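Local coordinates for protein tripartite terminase subunit 3 (PDB 3N4P) that probably cuts viral DNA, through this nuclease domain of the terminase large subunit, as part of the motor that packages genomes into empty capsids, at residues 67-72 with 136-141; 76-81 with 254-259; 111-116 with 148-153. One frame throughout, in Å; residues are numbered along the deposited sequence.

Interaction 1: 67-72 with 136-141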
ATOM      1  N   LEU B  67      -6.599  -3.376  24.246  1.00 51.89           N
ATOM      2  CA  LEU B  67      -5.338  -3.276  24.935  1.00 53.11           C
ATOM      3  C   LEU B  67      -5.290  -4.224  26.099  1.00 55.89           C
ATOM      4  O   LEU B  67      -6.312  -4.596  26.662  1.00 56.80           O
ATOM      5  CB  LEU B  67      -5.066  -1.836  25.429  1.00 52.14           C
ATOM      6  CG  LEU B  67      -6.039  -1.276  26.462  1.00 54.35           C
ATOM      7  CD1 LEU B  67      -5.392  -0.208  27.454  1.00 50.32           C
ATOM      8  CD2 LEU B  67      -7.182  -0.636  25.710  1.00 55.21           C
ATOM      9  N   ASP B  68      -4.074  -4.587  26.468  1.00 58.63           N
ATOM     10  CA  ASP B  68      -3.824  -5.480  27.598  1.00 63.15           C
ATOM     11  C   ASP B  68      -2.917  -4.801  28.581  1.00 64.31           C
ATOM     12  O   ASP B  68      -1.695  -4.952  28.494  1.00 63.28           O
ATOM     13  CB  ASP B  68      -3.153  -6.785  27.112  1.00 64.12           C
ATOM     14  CG  ASP B  68      -2.758  -7.720  28.274  1.00 69.97           C
ATOM     15  OD1 ASP B  68      -3.031  -7.419  29.467  1.00 73.28           O
ATOM     16  OD2 ASP B  68      -2.174  -8.780  27.990  1.00 76.93           O
ATOM     17  N   PRO B  69      -3.493  -4.044  29.531  1.00 67.03           N
ATOM     18  CA  PRO B  69      -2.581  -3.283  30.383  1.00 69.30           C
ATOM     19  C   PRO B  69      -1.693  -4.231  31.175  1.00 74.23           C
ATOM     20  O   PRO B  69      -2.176  -5.246  31.706  1.00 76.47           O
ATOM     21  CB  PRO B  69      -3.513  -2.475  31.317  1.00 69.76           C
ATOM     22  CG  PRO B  69      -4.858  -3.116  31.197  1.00 70.72           C
ATOM     23  CD  PRO B  69      -4.915  -3.834  29.863  1.00 67.58           C
ATOM     24  N   ALA B  70      -0.409  -3.888  31.253  1.00 77.54           N
ATOM     25  CA  ALA B  70       0.608  -4.770  31.805  1.00 83.92           C
ATOM     26  C   ALA B  70       1.027  -4.373  33.204  1.00 89.57           C
ATOM     27  O   ALA B  70       1.433  -3.232  33.426  1.00 89.47           O
ATOM     28  CB  ALA B  70       1.822  -4.763  30.903  1.00 82.92           C
ATOM     29  N   PHE B  71       0.965  -5.314  34.142  1.00 96.26           N
ATOM     30  CA  PHE B  71       1.525  -5.048  35.476  1.00102.90           C
ATOM     31  C   PHE B  71       2.551  -6.080  35.936  1.00107.17           C
ATOM     32  O   PHE B  71       3.619  -5.710  36.444  1.00109.19           O
ATOM     33  CB  PHE B  71       0.412  -4.800  36.519  1.00105.25           C
ATOM     34  CG  PHE B  71      -0.548  -3.705  36.104  1.00105.62           C
ATOM     35  CD1 PHE B  71      -1.875  -3.998  35.769  1.00107.01           C
ATOM     36  CD2 PHE B  71      -0.101  -2.387  35.965  1.00104.96           C
ATOM     37  CE1 PHE B  71      -2.752  -2.972  35.350  1.00104.27           C
ATOM     38  CE2 PHE B  71      -0.968  -1.372  35.537  1.00102.97           C
ATOM     39  CZ  PHE B  71      -2.295  -1.668  35.237  1.00101.36           C
ATOM     40  N   THR B  72       2.234  -7.358  35.710  1.00109.91           N
ATOM     41  CA  THR B  72       2.807  -8.492  36.478  1.00115.49           C
ATOM     42  C   THR B  72       3.197  -8.089  37.924  1.00119.92           C
ATOM     43  O   THR B  72       2.549  -7.202  38.492  1.00120.16           O
ATOM     44  CB  THR B  72       3.876  -9.356  35.686  1.00115.19           C
ATOM     45  OG1 THR B  72       4.343 -10.428  36.526  1.00119.66           O
ATOM     46  CG2 THR B  72       5.059  -8.513  35.158  1.00112.95           C
ATOM     47  N   ILE B 136     -14.235  -0.600  22.399  1.00 57.30           N
ATOM     48  CA  ILE B 136     -12.973  -0.793  23.084  1.00 55.76           C
ATOM     49  C   ILE B 136     -13.050  -2.002  23.994  1.00 57.05           C
ATOM     50  O   ILE B 136     -13.943  -2.093  24.785  1.00 58.93           O
ATOM     51  CB  ILE B 136     -12.633   0.482  23.932  1.00 54.71           C
ATOM     52  CG1 ILE B 136     -12.562   1.700  23.016  1.00 54.38           C
ATOM     53  CG2 ILE B 136     -11.309   0.329  24.732  1.00 50.64           C
ATOM     54  CD1 ILE B 136     -12.551   3.054  23.801  1.00 52.26           C
ATOM     55  N   ALA B 137     -12.080  -2.897  23.901  1.00 57.11           N
ATOM     56  CA  ALA B 137     -11.937  -3.970  24.873  1.00 60.15           C
ATOM     57  C   ALA B 137     -10.676  -3.815  25.702  1.00 59.99           C
ATOM     58  O   ALA B 137      -9.584  -3.691  25.146  1.00 60.96           O
ATOM     59  CB  ALA B 137     -11.852  -5.320  24.098  1.00 59.82           C
ATOM     60  N   VAL B 138     -10.762  -3.951  26.996  1.00 61.81           N
ATOM     61  CA  VAL B 138      -9.587  -3.792  27.848  1.00 61.65           C
ATOM     62  C   VAL B 138      -9.473  -5.119  28.555  1.00 65.83           C
ATOM     63  O   VAL B 138     -10.357  -5.466  29.321  1.00 69.25           O
ATOM     64  CB  VAL B 138      -9.770  -2.702  28.976  1.00 61.76           C
ATOM     65  CG1 VAL B 138      -8.505  -2.578  29.827  1.00 56.88           C
ATOM     66  CG2 VAL B 138     -10.095  -1.307  28.435  1.00 60.25           C
ATOM     67  N   GLU B 139      -8.379  -5.840  28.337  1.00 66.85           N
ATOM     68  CA  GLU B 139      -8.165  -7.099  29.009  1.00 71.12           C
ATOM     69  C   GLU B 139      -7.939  -6.897  30.470  1.00 73.31           C
ATOM     70  O   GLU B 139      -7.127  -6.087  30.866  1.00 72.36           O
ATOM     71  CB  GLU B 139      -6.940  -7.846  28.476  1.00 71.12           C
ATOM     72  CG  GLU B 139      -7.101  -9.396  28.568  1.00 80.86           C
ATOM     73  CD  GLU B 139      -5.863 -10.112  29.112  1.00 89.71           C
ATOM     74  OE1 GLU B 139      -6.016 -10.972  30.016  1.00 94.25           O
ATOM     75  OE2 GLU B 139      -4.739  -9.812  28.640  1.00 91.74           O
ATOM     76  N   GLY B 140      -8.601  -7.697  31.273  1.00 77.50           N
ATOM     77  CA  GLY B 140      -8.381  -7.621  32.700  1.00 81.52           C
ATOM     78  C   GLY B 140      -7.993  -8.918  33.339  1.00 85.30           C
ATOM     79  O   GLY B 140      -8.239  -9.083  34.508  1.00 88.35           O
ATOM     80  N   ASN B 141      -7.345  -9.816  32.599  1.00 85.86           N
ATOM     81  CA  ASN B 141      -7.354 -11.210  33.020  1.00 90.80           C
ATOM     82  C   ASN B 141      -6.928 -11.429  34.459  1.00 94.10           C
ATOM     83  O   ASN B 141      -7.685 -12.053  35.229  1.00 98.89           O
ATOM     84  CB  ASN B 141      -6.705 -12.225  32.008  1.00 90.08           C
ATOM     85  CG  ASN B 141      -6.496 -13.611  32.626  1.00 96.63           C
ATOM     86  OD1 ASN B 141      -6.931 -14.661  32.082  1.00 99.95           O
ATOM     87  ND2 ASN B 141      -5.855 -13.626  33.806  1.00 99.86           N
TER
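L67 pairs with V138 in a parallel beta bridge where two neighbouring strands of the central sheet end, and just beyond it D68 and E139 bring their carboxylates together at the metal site. L67 supplies both bonds of the bridge: its N donates to A137 O at 3.1 Å, and its O receives E139 N at 2.9 Å in a nearly straight bond (170° at the hydrogen). On the face of the sheet covered by helices 109-127 and 144-161, L67 and V138 run side by side, with L67 CD2 4.0 Å from V138 CG2. P69 lies crosswise to V138, laying its CD 3.8 Å from V138 CG1, so the loop starts out packed against the strand end. This is the acidic centre of an RNase H-like nuclease fold, with one carboxylate from the end of each adjacent strand. D68 holds CG anti to its own N (chi1 175°), while the E139 chain bends at chi2 and comes up beside it. D68 OD2 then stands 2.8 Å from E139 OE2, with the carboxylate planes turned 61° apart. Both oxygens are acceptors, and their closeness is probably paid for by the magnesium ion that D68 and E139 bind, which lies about 3 Å from the side chain of D68. Both are also predicted to be catalytic residues of the nuclease.

Interaction 2: 76-81 with 254-259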
ATOM      1  N   LYS B  76      11.183  -5.544  36.138  1.00122.13           N
ATOM      2  CA  LYS B  76      11.196  -4.895  34.836  1.00117.20           C
ATOM      3  C   LYS B  76      10.838  -5.978  33.808  1.00114.18           C
ATOM      4  O   LYS B  76      11.628  -6.909  33.585  1.00115.67           O
ATOM      5  CB  LYS B  76      12.584  -4.274  34.541  1.00118.28           C
ATOM      6  CG  LYS B  76      13.344  -3.638  35.755  1.00122.33           C
ATOM      7  CD  LYS B  76      12.905  -2.189  36.082  1.00121.36           C
ATOM      8  CE  LYS B  76      11.822  -2.144  37.158  1.00121.34           C
ATOM      9  NZ  LYS B  76      12.269  -2.854  38.379  1.00126.44           N
ATOM     10  N   ALA B  77       9.637  -5.881  33.227  1.00109.58           N
ATOM     11  CA  ALA B  77       9.182  -6.827  32.192  1.00105.75           C
ATOM     12  C   ALA B  77       8.887  -6.082  30.868  1.00100.16           C
ATOM     13  O   ALA B  77       9.558  -5.085  30.567  1.00 99.51           O
ATOM     14  CB  ALA B  77       7.973  -7.662  32.693  1.00106.65           C
ATOM     15  N   SER B  78       7.913  -6.562  30.084  1.00 95.77           N
ATOM     16  CA  SER B  78       7.513  -5.916  28.822  1.00 89.84           C
ATOM     17  C   SER B  78       6.587  -4.692  29.004  1.00 85.72           C
ATOM     18  O   SER B  78       6.471  -4.133  30.100  1.00 87.91           O
ATOM     19  CB  SER B  78       6.915  -6.943  27.833  1.00 89.65           C
ATOM     20  OG  SER B  78       6.259  -8.038  28.485  1.00 92.07           O
ATOM     21  N   GLY B  79       5.936  -4.277  27.929  1.00 79.53           N
ATOM     22  CA  GLY B  79       5.008  -3.166  27.987  1.00 74.41           C
ATOM     23  C   GLY B  79       3.575  -3.602  27.742  1.00 71.11           C
ATOM     24  O   GLY B  79       3.212  -4.739  28.028  1.00 73.06           O
ATOM     25  N   THR B  80       2.793  -2.700  27.151  1.00 66.40           N
ATOM     26  CA  THR B  80       1.345  -2.811  26.971  1.00 62.54           C
ATOM     27  C   THR B  80       1.015  -2.630  25.485  1.00 56.42           C
ATOM     28  O   THR B  80       1.283  -1.595  24.961  1.00 54.29           O
ATOM     29  CB  THR B  80       0.666  -1.639  27.804  1.00 63.65           C
ATOM     30  OG1 THR B  80       0.875  -1.826  29.234  1.00 67.06           O
ATOM     31  CG2 THR B  80      -0.843  -1.480  27.483  1.00 62.77           C
ATOM     32  N   GLY B  81       0.417  -3.619  24.827  1.00 55.45           N
ATOM     33  CA  GLY B  81       0.008  -3.553  23.403  1.00 50.52           C
ATOM     34  C   GLY B  81      -1.355  -2.892  23.233  1.00 49.92           C
ATOM     35  O   GLY B  81      -2.242  -3.182  23.981  1.00 52.36           O
ATOM     36  N   SER B 254       8.978 -11.080  22.652  1.00 87.09           N
ATOM     37  CA  SER B 254       7.771 -10.365  23.023  1.00 83.42           C
ATOM     38  C   SER B 254       6.699 -10.586  21.973  1.00 79.60           C
ATOM     39  O   SER B 254       6.994 -10.626  20.776  1.00 77.17           O
ATOM     40  CB  SER B 254       8.053  -8.860  23.137  1.00 83.02           C
ATOM     41  OG  SER B 254       7.901  -8.187  21.874  1.00 80.71           O
ATOM     42  N   ASP B 255       5.456 -10.711  22.431  1.00 77.19           N
ATOM     43  CA  ASP B 255       4.331 -10.942  21.525  1.00 73.62           C
ATOM     44  C   ASP B 255       3.143 -10.010  21.806  1.00 69.53           C
ATOM     45  O   ASP B 255       2.028 -10.207  21.314  1.00 67.99           O
ATOM     46  CB  ASP B 255       3.920 -12.437  21.536  1.00 76.10           C
ATOM     47  CG  ASP B 255       3.077 -12.824  22.755  1.00 81.72           C
ATOM     48  OD1 ASP B 255       3.506 -12.605  23.922  1.00 85.46           O
ATOM     49  OD2 ASP B 255       1.972 -13.383  22.536  1.00 85.68           O
ATOM     50  N   ASP B 256       3.402  -8.951  22.552  1.00 66.07           N
ATOM     51  CA  ASP B 256       2.315  -8.136  23.046  1.00 63.68           C
ATOM     52  C   ASP B 256       1.595  -7.306  22.003  1.00 58.59           C
ATOM     53  O   ASP B 256       0.407  -7.169  22.077  1.00 59.18           O
ATOM     54  CB  ASP B 256       2.804  -7.245  24.213  1.00 65.64           C
ATOM     55  CG  ASP B 256       3.493  -8.052  25.306  1.00 72.21           C
ATOM     56  OD1 ASP B 256       2.999  -8.032  26.452  1.00 78.35           O
ATOM     57  OD2 ASP B 256       4.512  -8.738  25.010  1.00 78.92           O
ATOM     58  N   LEU B 257       2.291  -6.696  21.065  1.00 54.28           N
ATOM     59  CA  LEU B 257       1.585  -5.889  20.066  1.00 50.64           C
ATOM     60  C   LEU B 257       0.778  -6.823  19.095  1.00 49.00           C
ATOM     61  O   LEU B 257      -0.329  -6.495  18.666  1.00 48.54           O
ATOM     62  CB  LEU B 257       2.591  -5.068  19.241  1.00 46.83           C
ATOM     63  CG  LEU B 257       2.276  -3.740  18.556  1.00 51.52           C
ATOM     64  CD1 LEU B 257       2.962  -3.511  17.206  1.00 47.74           C
ATOM     65  CD2 LEU B 257       0.831  -3.201  18.580  1.00 53.69           C
ATOM     66  N   ILE B 258       1.388  -7.911  18.661  1.00 46.53           N
ATOM     67  CA  ILE B 258       0.696  -8.768  17.729  1.00 48.20           C
ATOM     68  C   ILE B 258      -0.637  -9.339  18.281  1.00 48.35           C
ATOM     69  O   ILE B 258      -1.629  -9.322  17.582  1.00 48.25           O
ATOM     70  CB  ILE B 258       1.634  -9.831  17.056  1.00 48.42           C
ATOM     71  CG1 ILE B 258       0.911 -10.662  15.986  1.00 51.80           C
ATOM     72  CG2 ILE B 258       2.157 -10.843  18.064  1.00 51.28           C
ATOM     73  CD1 ILE B 258       0.438  -9.886  14.741  1.00 51.36           C
ATOM     74  N   ILE B 259      -0.656  -9.832  19.511  1.00 50.64           N
ATOM     75  CA  ILE B 259      -1.902 -10.303  20.125  1.00 53.20           C
ATOM     76  C   ILE B 259      -2.926  -9.179  20.118  1.00 52.77           C
ATOM     77  O   ILE B 259      -4.127  -9.417  19.878  1.00 53.22           O
ATOM     78  CB  ILE B 259      -1.703 -10.662  21.605  1.00 58.00           C
ATOM     79  CG1 ILE B 259      -0.792 -11.885  21.805  1.00 61.54           C
ATOM     80  CG2 ILE B 259      -3.089 -11.008  22.310  1.00 58.74           C
ATOM     81  CD1 ILE B 259      -0.491 -12.019  23.346  1.00 69.30           C
TER
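The start of helix 256-267 lies against the beginning of strand 80-88, and the two backbones come together at G81, whose CA is 4.4 Å from L257 CA. G81 has no side chain to intervene, and its CA also sits 3.9 Å from D256 O, so the first turn of the helix rests on bare strand backbone. T80, just before it, turns away from the helix and accepts a hydrogen bond from A70 N on its OG1. On the helix side, L257 directs its side chain to Y224 and L225 of helix 221-229, while Q228 OE1 of that same helix accepts a bond from I258 N and a weak one from L257 N, tying down amides of the first turn. The side chain that reaches back across the contact is D256. Its CG sits beside its own N and anti to its carbonyl carbon (chi1 -53°), which carries the carboxylate out over S78 and G79. There OD1 is 3.8 Å from S78 OG, too long for a bond, and 3.7 Å from G79 O, another acceptor, and OD2 takes a weak bond from D255 N at 3.4 Å. Within the two segments nothing grips the carboxylate firmly, so its place probably follows from the seating of the helix. It lies about 5 Å from the side chain of D68 but about 7 Å from the bound magnesium ion, outside its coordination shell, which is consistent with a predicted third catalytic acid that could help to hold a second metal ion, as in other RNase H-like nucleases.

Interaction 3: 111-116 with 148-153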
ATOM      1  N   VAL B 111      -2.942   5.808  34.653  1.00 68.41           N
ATOM      2  CA  VAL B 111      -3.087   7.032  33.880  1.00 66.82           C
ATOM      3  C   VAL B 111      -2.158   7.074  32.644  1.00 63.63           C
ATOM      4  O   VAL B 111      -2.595   7.354  31.551  1.00 61.60           O
ATOM      5  CB  VAL B 111      -2.914   8.257  34.758  1.00 69.24           C
ATOM      6  CG1 VAL B 111      -2.767   9.539  33.912  1.00 68.86           C
ATOM      7  CG2 VAL B 111      -4.088   8.338  35.778  1.00 71.77           C
ATOM      8  N   ALA B 112      -0.880   6.779  32.816  1.00 63.68           N
ATOM      9  CA  ALA B 112       0.009   6.688  31.672  1.00 60.84           C
ATOM     10  C   ALA B 112      -0.568   5.742  30.647  1.00 57.74           C
ATOM     11  O   ALA B 112      -0.648   6.093  29.477  1.00 54.90           O
ATOM     12  CB  ALA B 112       1.377   6.233  32.096  1.00 63.22           C
ATOM     13  N   ILE B 113      -1.010   4.572  31.074  1.00 57.14           N
ATOM     14  CA  ILE B 113      -1.554   3.612  30.094  1.00 55.98           C
ATOM     15  C   ILE B 113      -2.771   4.104  29.333  1.00 53.84           C
ATOM     16  O   ILE B 113      -2.853   3.937  28.095  1.00 52.57           O
ATOM     17  CB  ILE B 113      -1.815   2.219  30.705  1.00 57.50           C
ATOM     18  CG1 ILE B 113      -0.457   1.542  30.931  1.00 60.00           C
ATOM     19  CG2 ILE B 113      -2.624   1.343  29.728  1.00 56.94           C
ATOM     20  CD1 ILE B 113      -0.362   0.585  32.061  1.00 60.05           C
ATOM     21  N   ALA B 114      -3.726   4.656  30.058  1.00 54.34           N
ATOM     22  CA  ALA B 114      -4.980   5.121  29.498  1.00 54.41           C
ATOM     23  C   ALA B 114      -4.791   6.284  28.522  1.00 53.98           C
ATOM     24  O   ALA B 114      -5.416   6.258  27.436  1.00 51.41           O
ATOM     25  CB  ALA B 114      -5.947   5.546  30.600  1.00 56.07           C
ATOM     26  N   GLU B 115      -4.033   7.303  28.968  1.00 54.65           N
ATOM     27  CA  GLU B 115      -3.532   8.423  28.140  1.00 55.32           C
ATOM     28  C   GLU B 115      -2.770   8.021  26.839  1.00 54.05           C
ATOM     29  O   GLU B 115      -2.848   8.708  25.821  1.00 52.96           O
ATOM     30  CB  GLU B 115      -2.563   9.247  28.914  1.00 56.80           C
ATOM     31  CG  GLU B 115      -3.110   9.954  30.203  1.00 64.51           C
ATOM     32  CD  GLU B 115      -4.230  10.977  29.923  1.00 71.02           C
ATOM     33  OE1 GLU B 115      -4.518  11.801  30.833  1.00 72.36           O
ATOM     34  OE2 GLU B 115      -4.813  10.964  28.798  1.00 69.83           O
ATOM     35  N   CYS B 116      -1.983   6.957  26.871  1.00 52.59           N
ATOM     36  CA  CYS B 116      -1.292   6.630  25.663  1.00 51.62           C
ATOM     37  C   CYS B 116      -2.316   5.962  24.696  1.00 50.64           C
ATOM     38  O   CYS B 116      -2.278   6.148  23.432  1.00 50.61           O
ATOM     39  CB  CYS B 116      -0.121   5.743  25.982  1.00 51.69           C
ATOM     40  SG  CYS B 116       0.251   4.608  24.657  1.00 56.62           S
ATOM     41  N   VAL B 148     -10.911  -1.996  34.945  1.00 72.27           N
ATOM     42  CA  VAL B 148     -12.076  -1.128  35.172  1.00 72.40           C
ATOM     43  C   VAL B 148     -11.652   0.315  35.145  1.00 70.67           C
ATOM     44  O   VAL B 148     -12.188   1.097  34.358  1.00 69.06           O
ATOM     45  CB  VAL B 148     -12.804  -1.364  36.518  1.00 75.78           C
ATOM     46  CG1 VAL B 148     -14.216  -0.748  36.474  1.00 75.15           C
ATOM     47  CG2 VAL B 148     -12.901  -2.821  36.827  1.00 78.89           C
ATOM     48  N   ARG B 149     -10.684   0.668  35.987  1.00 71.55           N
ATOM     49  CA  ARG B 149     -10.304   2.056  36.135  1.00 71.26           C
ATOM     50  C   ARG B 149      -9.702   2.616  34.893  1.00 67.87           C
ATOM     51  O   ARG B 149      -9.937   3.773  34.561  1.00 67.82           O
ATOM     52  CB  ARG B 149      -9.336   2.267  37.314  1.00 73.54           C
ATOM     53  CG  ARG B 149      -9.999   2.251  38.673  1.00 78.49           C
ATOM     54  CD  ARG B 149      -8.988   2.608  39.816  1.00 81.80           C
ATOM     55  NE  ARG B 149      -7.920   1.598  39.838  1.00 82.67           N
ATOM     56  CZ  ARG B 149      -7.977   0.429  40.486  1.00 86.13           C
ATOM     57  NH1 ARG B 149      -9.029   0.098  41.261  1.00 90.09           N
ATOM     58  NH2 ARG B 149      -6.948  -0.402  40.403  1.00 83.71           N
ATOM     59  N   ILE B 150      -8.911   1.794  34.202  1.00 67.21           N
ATOM     60  CA  ILE B 150      -8.314   2.182  32.943  1.00 62.92           C
ATOM     61  C   ILE B 150      -9.383   2.436  31.891  1.00 61.93           C
ATOM     62  O   ILE B 150      -9.311   3.443  31.190  1.00 60.91           O
ATOM     63  CB  ILE B 150      -7.242   1.154  32.473  1.00 63.44           C
ATOM     64  CG1 ILE B 150      -5.971   1.284  33.332  1.00 63.51           C
ATOM     65  CG2 ILE B 150      -6.968   1.204  30.901  1.00 55.87           C
ATOM     66  CD1 ILE B 150      -4.964   0.122  33.095  1.00 61.94           C
ATOM     67  N   ALA B 151     -10.372   1.555  31.776  1.00 61.73           N
ATOM     68  CA  ALA B 151     -11.462   1.804  30.817  1.00 60.38           C
ATOM     69  C   ALA B 151     -12.038   3.189  31.064  1.00 61.48           C
ATOM     70  O   ALA B 151     -12.224   4.003  30.130  1.00 60.70           O
ATOM     71  CB  ALA B 151     -12.564   0.758  30.938  1.00 61.95           C
ATOM     72  N   CYS B 152     -12.329   3.438  32.321  1.00 61.93           N
ATOM     73  CA  CYS B 152     -12.956   4.677  32.721  1.00 65.68           C
ATOM     74  C   CYS B 152     -12.037   5.850  32.392  1.00 62.42           C
ATOM     75  O   CYS B 152     -12.507   6.874  31.941  1.00 63.72           O
ATOM     76  CB  CYS B 152     -13.382   4.583  34.199  1.00 66.38           C
ATOM     77  SG  CYS B 152     -13.805   6.125  34.907  1.00 80.78           S
ATOM     78  N   LEU B 153     -10.721   5.671  32.506  1.00 60.63           N
ATOM     79  CA  LEU B 153      -9.803   6.786  32.197  1.00 57.74           C
ATOM     80  C   LEU B 153      -9.733   7.060  30.726  1.00 53.42           C
ATOM     81  O   LEU B 153      -9.582   8.171  30.323  1.00 52.63           O
ATOM     82  CB  LEU B 153      -8.400   6.647  32.823  1.00 56.49           C
ATOM     83  CG  LEU B 153      -8.291   6.701  34.351  1.00 58.95           C
ATOM     84  CD1 LEU B 153      -7.099   5.870  34.811  1.00 58.48           C
ATOM     85  CD2 LEU B 153      -8.233   8.133  35.007  1.00 51.44           C
TER
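L153, whose N bonds to R149 O at 2.9 Å within its own helix, presses its CB against A114 CB at 3.5 Å, tighter than usual for two carbons. A114 is the small residue at the crossing, and it brings the helices close: the axes of the two short segments pass 8.8 Å apart at -42°. A114 CB also lies 4.0 Å from I150 O, so the methyl meets backbone as well as side chain. Beside this point L153 keeps CG next to its own N (chi1 -66°), and CD1 reaches V111 CG2 at 4.0 Å, the two side chains crossing at about a right angle near the solvent. Towards the sheet, I113 CG2 faces I150 CD1 at 4.3 Å. The pair packs on one face of the RNase H-like sheet, where helix 144-161 makes the connection of a beta-alpha-beta unit between parallel strands 133-138 and 165-172, and I113 and I150 both come down on L67. Polar groups tie the helices together around the apolar contact: R149 NE forms a salt bridge with E110 OE2, and E115 OE2 is hydrogen-bonded to S157 OG.

Overall arrangement
Interactions 1 and 2 meet at the active-site end of the sheet, where A70 CB packs on G79 O and L67 CB on G81 O; between them they bring the three predicted catalytic acids together from two strand ends and a helix start. Interaction 1 is the most deeply buried and alone has backbone bonds between its segments, whereas 76-81 with 254-259 is loose, with S78 at its exposed margin. Interaction 3 has no polar bond between its segments and rests on aliphatic side chains, grading from I113 and I150 inside to V111 at the surface. It joins interaction 1 through the helical layer, where I150 packs on P69 and F71, and I113 on F71.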